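Local coordinates for Lmo1340 protein (Listeria monocytogenes, PDB 4NLM) that is of unknown function but folds as a YqgU-like six-bladed beta propeller and is probably a surface lipoprotein of the bacterium, at residues 35-40 and 74-79; 93-98 and 139-143; 279-283 and 307-311. One frame throughout, in Å; residues are numbered along the deposited sequence. Where two conformers were deposited one is given.

Contact 1 (35-40 and 74-79); sequences KEVQGV and LNIYNE
The Tyr-77 ring is wedged between Lys-35 CB over one face, 4.2 Å from the ring centroid, and Ile-76 CG1 over the centre of the opposite face, while the peptide of Glu-36 meets its edge in plane. Close packing continues where Val-37 CG2 touches Ile-76 CD1 at 3.9 Å and where the methyls of Val-40 and Leu-74 meet tip to tip. Val-40 CG1 also slides along Glu-79 CB at 3.6 Å. Between these apolar patches Gln-38 N donates to Ile-76 O (2.8 Å) in the carbonyl plane, the direct backbone bond of the contact. Looser packing surrounds the exposed Lys-35, Glu-36 and Gln-38, and water bridges the carbonyls: one donates to both Glu-36 O and Tyr-77 O, a second joins Gln-38 O to Asn-75 O, and a third sits 2.6 Å from Tyr-77 OH. In the turn after strand 68-75, Asn-75 OD1 accepts from Tyr-77 N (2.8 Å), an Asx turn, and from Asn-78 N, an Asx motif. Strand 352-357 packs against Val-37, Val-40, Leu-74 and Ile-76; Val-40 bonds to it through its backbone, and Leu-74 pairs with Val-59 of strand 58-65.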
loop_
_atom_site.group_PDB
_atom_site.type_symbol
_atom_site.label_atom_id
_atom_site.label_comp_id
_atom_site.label_asym_id
_atom_site.label_seq_id
_atom_site.Cartn_x
_atom_site.Cartn_y
_atom_site.Cartn_z
ATOM N N LYS A 35 22.612 -16.401 0.125
ATOM C CA LYS A 35 21.591 -16.808 -0.882
ATOM C C LYS A 35 21.093 -15.618 -1.684
ATOM O O LYS A 35 20.921 -14.527 -1.138
ATOM C CB LYS A 35 20.385 -17.462 -0.203
ATOM C CG LYS A 35 20.654 -18.809 0.443
ATOM C CD LYS A 35 19.378 -19.379 1.049
ATOM C CE LYS A 35 19.636 -20.718 1.727
ATOM N NZ LYS A 35 18.411 -21.279 2.365
ATOM N N GLU A 36 20.864 -15.835 -2.978
ATOM C CA GLU A 36 20.293 -14.802 -3.832
ATOM C C GLU A 36 18.975 -15.267 -4.430
ATOM O O GLU A 36 18.764 -16.459 -4.677
ATOM C CB GLU A 36 21.246 -14.403 -4.954
ATOM C CG GLU A 36 22.455 -13.617 -4.472
ATOM C CD GLU A 36 23.348 -13.205 -5.619
ATOM O OE1 GLU A 36 23.837 -14.097 -6.338
ATOM O OE2 GLU A 36 23.569 -11.994 -5.788
ATOM N N VAL A 37 18.094 -14.300 -4.649
ATOM C CA VAL A 37 16.808 -14.540 -5.262
ATOM C C VAL A 37 16.923 -15.298 -6.567
ATOM O O VAL A 37 17.754 -14.976 -7.428
ATOM C CB VAL A 37 16.064 -13.214 -5.509
ATOM C CG1 VAL A 37 14.848 -13.408 -6.397
ATOM C CG2 VAL A 37 15.669 -12.582 -4.172
ATOM N N GLN A 38 16.098 -16.333 -6.685
ATOM C CA GLN A 38 15.973 -17.106 -7.907
ATOM C C GLN A 38 14.584 -16.838 -8.440
ATOM O O GLN A 38 13.619 -16.832 -7.686
ATOM C CB GLN A 38 16.111 -18.606 -7.654
ATOM C CG GLN A 38 17.462 -19.025 -7.117
ATOM C CD GLN A 38 17.667 -20.528 -7.147
ATOM O OE1 GLN A 38 16.788 -21.283 -7.569
ATOM N NE2 GLN A 38 18.838 -20.971 -6.705
ATOM N N GLY A 39 14.486 -16.564 -9.728
ATOM C CA GLY A 39 13.187 -16.367 -10.340
ATOM C C GLY A 39 12.543 -17.612 -10.907
ATOM O O GLY A 39 13.191 -18.640 -11.124
ATOM N N VAL A 40 11.245 -17.508 -11.121
ATOM C CA VAL A 40 10.476 -18.559 -11.787
ATOM C C VAL A 40 9.888 -17.974 -13.058
ATOM O O VAL A 40 9.594 -16.794 -13.110
ATOM C CB VAL A 40 9.318 -19.118 -10.942
ATOM C CG1 VAL A 40 9.863 -19.851 -9.740
ATOM C CG2 VAL A 40 8.315 -18.034 -10.568
ATOM N N LEU A 74 5.167 -18.275 -2.691
ATOM C CA LEU A 74 6.332 -18.555 -3.527
ATOM C C LEU A 74 7.593 -18.204 -2.761
ATOM O O LEU A 74 7.743 -17.078 -2.333
ATOM C CB LEU A 74 6.271 -17.723 -4.797
ATOM C CG LEU A 74 7.556 -17.752 -5.646
ATOM C CD1 LEU A 74 7.823 -19.128 -6.229
ATOM C CD2 LEU A 74 7.477 -16.713 -6.737
ATOM N N ASN A 75 8.472 -19.185 -2.586
ATOM C CA ASN A 75 9.747 -18.932 -1.912
ATOM C C ASN A 75 10.686 -18.240 -2.905
ATOM O O ASN A 75 10.810 -18.699 -4.033
ATOM C CB ASN A 75 10.346 -20.261 -1.433
ATOM C CG ASN A 75 11.609 -20.081 -0.630
ATOM O OD1 ASN A 75 12.667 -19.730 -1.158
ATOM N ND2 ASN A 75 11.508 -20.304 0.660
ATOM N N ILE A 76 11.318 -17.151 -2.485
ATOM C CA ILE A 76 12.142 -16.340 -3.386
ATOM C C ILE A 76 13.518 -16.904 -3.680
ATOM O O ILE A 76 14.191 -16.408 -4.588
ATOM C CB ILE A 76 12.295 -14.900 -2.870
ATOM C CG1 ILE A 76 13.228 -14.844 -1.650
ATOM C CG2 ILE A 76 10.945 -14.265 -2.554
ATOM C CD1 ILE A 76 13.409 -13.452 -1.070
ATOM N N TYR A 77 13.918 -17.923 -2.923
ATOM C CA TYR A 77 15.243 -18.522 -3.085
ATOM C C TYR A 77 15.244 -19.896 -3.734
ATOM O O TYR A 77 16.179 -20.225 -4.459
ATOM C CB TYR A 77 15.962 -18.639 -1.727
ATOM C CG TYR A 77 16.211 -17.320 -1.039
ATOM C CD1 TYR A 77 16.986 -16.338 -1.651
ATOM C CD2 TYR A 77 15.686 -17.044 0.215
ATOM C CE1 TYR A 77 17.224 -15.127 -1.034
ATOM C CE2 TYR A 77 15.929 -15.833 0.844
ATOM C CZ TYR A 77 16.690 -14.880 0.211
ATOM O OH TYR A 77 16.932 -13.672 0.826
ATOM N N ASN A 78 14.211 -20.690 -3.504
ATOM C CA ASN A 78 14.224 -22.053 -4.006
ATOM C C ASN A 78 13.061 -22.435 -4.925
ATOM O O ASN A 78 12.920 -23.602 -5.289
ATOM C CB ASN A 78 14.382 -23.012 -2.817
ATOM C CG ASN A 78 13.188 -22.975 -1.885
ATOM O OD1 ASN A 78 12.079 -22.724 -2.321
ATOM N ND2 ASN A 78 13.418 -23.218 -0.593
ATOM N N GLU A 79 12.209 -21.458 -5.243
ATOM C CA GLU A 79 11.109 -21.615 -6.210
ATOM C C GLU A 79 9.983 -22.504 -5.738
ATOM O O GLU A 79 9.091 -22.802 -6.514
ATOM C CB GLU A 79 11.634 -22.121 -7.562
ATOM C CG GLU A 79 12.792 -21.308 -8.133
ATOM C CD GLU A 79 13.383 -21.943 -9.382
ATOM O OE1 GLU A 79 12.692 -22.725 -10.066
ATOM O OE2 GLU A 79 14.560 -21.675 -9.681
HETATM O O HOH W 1 18.975 -12.151 0.143
HETATM O O HOH W 2 18.772 -19.248 -4.171
HETATM O O HOH W 3 12.625 -18.739 -6.017
#

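Contact 2 (93-98 and 139-143); sequences EVQISP and FYWND
With CG of Trp-141 swung roughly trans to its own backbone N (chi1 -152°), one face of the indole is turned to Ser-97 CA and CB and to the Pro-98 ring; Gln-95, its CG set opposite the carbonyl carbon (chi1 -73°) and its chain extended, reaches across to the Phe-139 backbone. The contact joins two neighbouring blades of the beta propeller: 93-96 and 139-141 belong to the first strands of successive four-stranded antiparallel sheets, and their axes run nearly parallel, 9.1 Å apart, too far for direct strand pairing. Side chains and water therefore fill the gap. That indole face takes two CH-pi contacts, Ser-97 CA standing 3.6 Å from the centroid of the six-membered ring and Pro-98 CD 3.5 Å from that of the five-membered ring. Gln-95 O lies at the indole's edge, and Trp-141 NE1 is held by Pro-146 O, which helps fix the ring's rotation. Ser-97 OG turns to Asp-99 and to backbone N-H groups of the following turn.

The Gln-95 amide is gripped from both ends. NE2 gives one N-H to Glu-93 OE2 (3.0 Å), on that oxygen's anti lone pair, and the other to Phe-139 O; both acceptors lie near the amide plane. OE1 receives a water that in turn accepts from Trp-141 N, and another water accepts from Phe-139 N and donates weakly to Glu-93 OE2. Glu-93 CG packs against Phe-139 CD1 at 3.7 Å, the carboxylate nearly parallel to the phenyl plane, while Tyr-106 meets that ring edge-to-face. The bond from Gln-95 NE2 to Phe-139 O, 3.1 Å long and close to straight at the hydrogen (165°), reaches the oxygen from above its carbonyl plane.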
loop_
_atom_site.group_PDB
_atom_site.type_symbol
_atom_site.label_atom_id
_atom_site.label_comp_id
_atom_site.label_asym_id
_atom_site.label_seq_id
_atom_site.Cartn_x
_atom_site.Cartn_y
_atom_site.Cartn_z
ATOM N N GLU A 93 -9.908 -6.779 -5.172
ATOM C CA GLU A 93 -8.792 -6.377 -4.317
ATOM C C GLU A 93 -8.275 -7.570 -3.528
ATOM O O GLU A 93 -9.061 -8.420 -3.114
ATOM C CB GLU A 93 -9.228 -5.288 -3.314
ATOM C CG GLU A 93 -8.201 -4.878 -2.237
ATOM C CD GLU A 93 -7.056 -4.020 -2.774
ATOM O OE1 GLU A 93 -6.940 -3.847 -4.008
ATOM O OE2 GLU A 93 -6.247 -3.521 -1.952
ATOM N N VAL A 94 -6.959 -7.599 -3.320
ATOM C CA VAL A 94 -6.306 -8.590 -2.455
ATOM C C VAL A 94 -5.337 -7.847 -1.583
ATOM O O VAL A 94 -4.516 -7.098 -2.101
ATOM C CB VAL A 94 -5.528 -9.653 -3.242
ATOM C CG1 VAL A 94 -4.998 -10.726 -2.326
ATOM C CG2 VAL A 94 -6.361 -10.257 -4.373
ATOM N N GLN A 95 -5.415 -8.055 -0.291
ATOM C CA GLN A 95 -4.446 -7.463 0.639
ATOM C C GLN A 95 -3.979 -8.505 1.623
ATOM O O GLN A 95 -4.709 -9.438 1.975
ATOM C CB GLN A 95 -5.056 -6.324 1.431
ATOM C CG GLN A 95 -5.293 -5.063 0.651
ATOM C CD GLN A 95 -5.591 -3.883 1.566
ATOM O OE1 GLN A 95 -5.297 -3.908 2.783
ATOM N NE2 GLN A 95 -6.137 -2.851 0.999
ATOM N N ILE A 96 -2.734 -8.341 2.033
ATOM C CA ILE A 96 -2.109 -9.168 3.078
ATOM C C ILE A 96 -2.256 -8.442 4.412
ATOM O O ILE A 96 -2.069 -7.236 4.486
ATOM C CB ILE A 96 -0.627 -9.400 2.745
ATOM C CG1 ILE A 96 -0.513 -10.132 1.410
ATOM C CG2 ILE A 96 0.100 -10.134 3.846
ATOM C CD1 ILE A 96 0.832 -9.955 0.729
ATOM N N SER A 97 -2.654 -9.174 5.456
ATOM C CA SER A 97 -2.869 -8.559 6.759
ATOM C C SER A 97 -1.571 -7.996 7.342
ATOM O O SER A 97 -0.476 -8.465 7.008
ATOM C CB SER A 97 -3.466 -9.573 7.726
ATOM O OG SER A 97 -2.534 -10.568 8.078
ATOM N N PRO A 98 -1.700 -6.997 8.218
ATOM C CA PRO A 98 -0.508 -6.391 8.796
ATOM C C PRO A 98 0.386 -7.385 9.552
ATOM O O PRO A 98 1.583 -7.151 9.636
ATOM C CB PRO A 98 -1.115 -5.349 9.752
ATOM C CG PRO A 98 -2.409 -4.962 9.103
ATOM C CD PRO A 98 -2.915 -6.255 8.573
ATOM N N PHE A 139 -9.635 -0.307 0.917
ATOM C CA PHE A 139 -9.564 -0.962 2.195
ATOM C C PHE A 139 -8.385 -0.529 3.042
ATOM O O PHE A 139 -7.285 -0.408 2.510
ATOM C CB PHE A 139 -9.472 -2.482 2.017
ATOM C CG PHE A 139 -10.657 -3.116 1.359
ATOM C CD1 PHE A 139 -10.716 -3.215 -0.021
ATOM C CD2 PHE A 139 -11.701 -3.635 2.103
ATOM C CE1 PHE A 139 -11.795 -3.804 -0.647
ATOM C CE2 PHE A 139 -12.780 -4.223 1.460
ATOM C CZ PHE A 139 -12.830 -4.318 0.079
ATOM N N TYR A 140 -8.577 -0.394 4.366
ATOM C CA TYR A 140 -7.554 0.026 5.322
ATOM C C TYR A 140 -7.569 -0.958 6.472
ATOM O O TYR A 140 -8.500 -0.957 7.287
ATOM C CB TYR A 140 -7.848 1.435 5.811
ATOM C CG TYR A 140 -7.828 2.440 4.692
ATOM C CD1 TYR A 140 -6.656 3.036 4.296
ATOM C CD2 TYR A 140 -8.965 2.743 3.986
ATOM C CE1 TYR A 140 -6.608 3.944 3.269
ATOM C CE2 TYR A 140 -8.930 3.634 2.933
ATOM C CZ TYR A 140 -7.744 4.243 2.599
ATOM O OH TYR A 140 -7.665 5.132 1.564
ATOM N N TRP A 141 -6.543 -1.783 6.552
ATOM C CA TRP A 141 -6.485 -2.824 7.583
ATOM C C TRP A 141 -5.801 -2.255 8.827
ATOM O O TRP A 141 -4.695 -1.769 8.727
ATOM C CB TRP A 141 -5.691 -4.013 7.057
ATOM C CG TRP A 141 -6.065 -5.343 7.651
ATOM C CD1 TRP A 141 -6.397 -5.629 8.934
ATOM C CD2 TRP A 141 -6.171 -6.569 6.911
ATOM N NE1 TRP A 141 -6.676 -6.943 9.040
ATOM C CE2 TRP A 141 -6.565 -7.553 7.821
ATOM C CE3 TRP A 141 -5.956 -6.925 5.557
ATOM C CZ2 TRP A 141 -6.785 -8.858 7.453
ATOM C CZ3 TRP A 141 -6.135 -8.218 5.210
ATOM C CH2 TRP A 141 -6.586 -9.163 6.129
ATOM N N ASN A 142 -6.420 -2.345 9.999
ATOM C CA ASN A 142 -5.891 -1.792 11.240
ATOM C C ASN A 142 -4.687 -2.581 11.719
ATOM O O ASN A 142 -4.788 -3.752 11.988
ATOM C CB ASN A 142 -7.043 -1.774 12.253
ATOM C CG ASN A 142 -6.727 -1.022 13.530
ATOM O OD1 ASN A 142 -5.640 -1.117 14.092
ATOM N ND2 ASN A 142 -7.701 -0.293 14.010
ATOM N N ASP A 143 -3.541 -1.916 11.765
ATOM C CA ASP A 143 -2.306 -2.564 12.167
ATOM C C ASP A 143 -2.301 -2.945 13.654
ATOM O O ASP A 143 -1.736 -3.965 14.022
ATOM C CB ASP A 143 -1.086 -1.668 11.885
ATOM C CG ASP A 143 -0.845 -1.406 10.388
ATOM O OD1 ASP A 143 -1.382 -2.126 9.535
ATOM O OD2 ASP A 143 -0.094 -0.463 10.041
HETATM O O HOH W 4 -7.786 -1.004 -1.151
HETATM O O HOH W 5 -4.492 -1.724 4.595
#

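Contact 3 (279-283 and 307-311); sequences FDKNT and IDPTN
Hydrogen bonds centre on two acceptors, Lys-281 O and Asp-308 OD1. Lys-281 O is gripped twice by one residue: Thr-310 N comes in at 3.1 Å almost in line with the C=O bond, and Thr-310 OG1 donates at 2.8 Å from above the carbonyl plane. OG1 stands beside its own backbone N (chi1 -64°), which lets hydroxyl and N-H reach Lys-281 O together. Asp-308 OD1 takes Asn-282 ND2 (3.1 Å) on its syn side and Asn-311 N (3.0 Å) from the opposite face of the carboxylate, the latter bond forming an Asx motif. Asn-282 and Asp-308 lie side by side and point the same way, with amide and carboxylate nearly perpendicular.

Weaker CH...O contacts follow the backbones: Asp-308 CA faces Asn-282 O at 3.3 Å, and Thr-283 CA faces Ile-307 O. Van der Waals packing is modest, with Pro-309 CD against Lys-281 O at 3.2 Å; the proline ring otherwise rests on Phe-256 and Phe-257 of strand 255-266.

Within 280-283, Asp-280 OD1 accepts from Asn-282 N (2.8 Å), an Asx turn laid over the type I beta turn from Asp-280 to Thr-283. Two turns thus dock at one end of a propeller sheet, the first leading into strand 284-289 and the second closing the beta-hairpin of strands 302-308 and 313-321.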
loop_
_atom_site.group_PDB
_atom_site.type_symbol
_atom_site.label_atom_id
_atom_site.label_comp_id
_atom_site.label_asym_id
_atom_site.label_seq_id
_atom_site.Cartn_x
_atom_site.Cartn_y
_atom_site.Cartn_z
ATOM N N PHE A 279 7.174 1.725 5.919
ATOM C CA PHE A 279 8.242 2.510 6.524
ATOM C C PHE A 279 8.206 2.462 8.043
ATOM O O PHE A 279 7.212 2.048 8.655
ATOM C CB PHE A 279 8.204 3.966 6.012
ATOM C CG PHE A 279 6.932 4.710 6.322
ATOM C CD1 PHE A 279 6.741 5.311 7.570
ATOM C CD2 PHE A 279 5.913 4.809 5.397
ATOM C CE1 PHE A 279 5.587 6.017 7.825
ATOM C CE2 PHE A 279 4.752 5.479 5.693
ATOM C CZ PHE A 279 4.588 6.075 6.907
ATOM N N ASP A 280 9.324 2.873 8.637
ATOM C CA ASP A 280 9.423 2.945 10.070
ATOM C C ASP A 280 10.373 4.084 10.471
ATOM O O ASP A 280 10.880 4.806 9.626
ATOM C CB ASP A 280 9.796 1.579 10.655
ATOM C CG ASP A 280 11.154 1.089 10.205
ATOM O OD1 ASP A 280 12.093 1.889 10.157
ATOM O OD2 ASP A 280 11.293 -0.120 9.935
ATOM N N LYS A 281 10.630 4.223 11.765
ATOM C CA LYS A 281 11.445 5.317 12.272
ATOM C C LYS A 281 12.855 5.355 11.690
ATOM O O LYS A 281 13.498 6.391 11.739
ATOM C CB LYS A 281 11.578 5.203 13.787
ATOM C CG LYS A 281 12.380 3.985 14.194
ATOM C CD LYS A 281 12.485 3.906 15.715
ATOM C CE LYS A 281 13.182 2.636 16.199
ATOM N NZ LYS A 281 13.394 2.600 17.672
ATOM N N ASN A 282 13.348 4.214 11.207
ATOM C CA ASN A 282 14.689 4.139 10.616
ATOM C C ASN A 282 14.818 3.901 9.118
ATOM O O ASN A 282 15.943 3.944 8.610
ATOM C CB ASN A 282 15.494 3.043 11.312
ATOM C CG ASN A 282 15.763 3.330 12.765
ATOM O OD1 ASN A 282 15.380 2.591 13.670
ATOM N ND2 ASN A 282 16.399 4.429 12.990
ATOM N N THR A 283 13.712 3.636 8.444
ATOM C CA THR A 283 13.783 3.316 7.021
ATOM C C THR A 283 12.562 3.856 6.320
ATOM O O THR A 283 11.434 3.441 6.579
ATOM C CB THR A 283 13.890 1.783 6.758
ATOM O OG1 THR A 283 15.031 1.220 7.440
ATOM C CG2 THR A 283 14.013 1.477 5.291
ATOM N N ILE A 307 16.008 6.871 3.432
ATOM C CA ILE A 307 16.141 7.874 4.468
ATOM C C ILE A 307 15.928 7.231 5.824
ATOM O O ILE A 307 15.040 6.417 6.025
ATOM C CB ILE A 307 15.046 8.930 4.268
ATOM C CG1 ILE A 307 15.384 9.661 2.987
ATOM C CG2 ILE A 307 14.903 9.882 5.457
ATOM C CD1 ILE A 307 14.204 10.423 2.491
ATOM N N ASP A 308 16.814 7.560 6.762
ATOM C CA ASP A 308 16.669 7.138 8.146
ATOM C C ASP A 308 16.288 8.412 8.900
ATOM O O ASP A 308 17.139 9.226 9.232
ATOM C CB ASP A 308 17.977 6.557 8.696
ATOM C CG ASP A 308 17.872 6.097 10.150
ATOM O OD1 ASP A 308 16.982 6.560 10.877
ATOM O OD2 ASP A 308 18.738 5.312 10.548
ATOM N N PRO A 309 14.986 8.609 9.180
ATOM C CA PRO A 309 14.584 9.890 9.771
ATOM C C PRO A 309 15.072 10.073 11.208
ATOM O O PRO A 309 15.281 11.203 11.630
ATOM C CB PRO A 309 13.058 9.873 9.703
ATOM C CG PRO A 309 12.675 8.485 9.423
ATOM C CD PRO A 309 13.854 7.742 8.877
ATOM N N THR A 310 15.231 8.976 11.950
ATOM C CA THR A 310 15.739 9.076 13.324
ATOM C C THR A 310 17.204 9.508 13.334
ATOM O O THR A 310 17.617 10.383 14.121
ATOM C CB THR A 310 15.517 7.739 14.067
ATOM O OG1 THR A 310 14.119 7.514 14.181
ATOM C CG2 THR A 310 16.118 7.740 15.498
ATOM N N ASN A 311 17.995 8.900 12.454
ATOM C CA ASN A 311 19.411 9.202 12.371
ATOM C C ASN A 311 19.707 10.398 11.481
ATOM O O ASN A 311 20.849 10.842 11.382
ATOM C CB ASN A 311 20.186 7.970 11.905
ATOM C CG ASN A 311 21.635 8.004 12.325
ATOM O OD1 ASN A 311 21.973 8.516 13.401
ATOM N ND2 ASN A 311 22.502 7.415 11.509
#

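How the contacts relate
Along the chain the three contacts come in series, contact 1 closing before contact 2 opens and contact 2 before contact 3. None touches another. The centres of contact 1 and contact 2 lie about 25 Å apart, those of contact 2 and contact 3 about 23 Å, and those of contact 1 and contact 3 about 28 Å. Contact 1 packs the N-terminal segment, whose strand 40-41 joins the sheet of strand 352-357 and probably helps close the ring, against the sheet holding strand 68-75. Contact 2 joins the next two sheets, blade to blade, nearer the chain's centre. Contact 3 lies at one end of a later sheet, where the loop before strand 284-289 meets the end of strand 302-308.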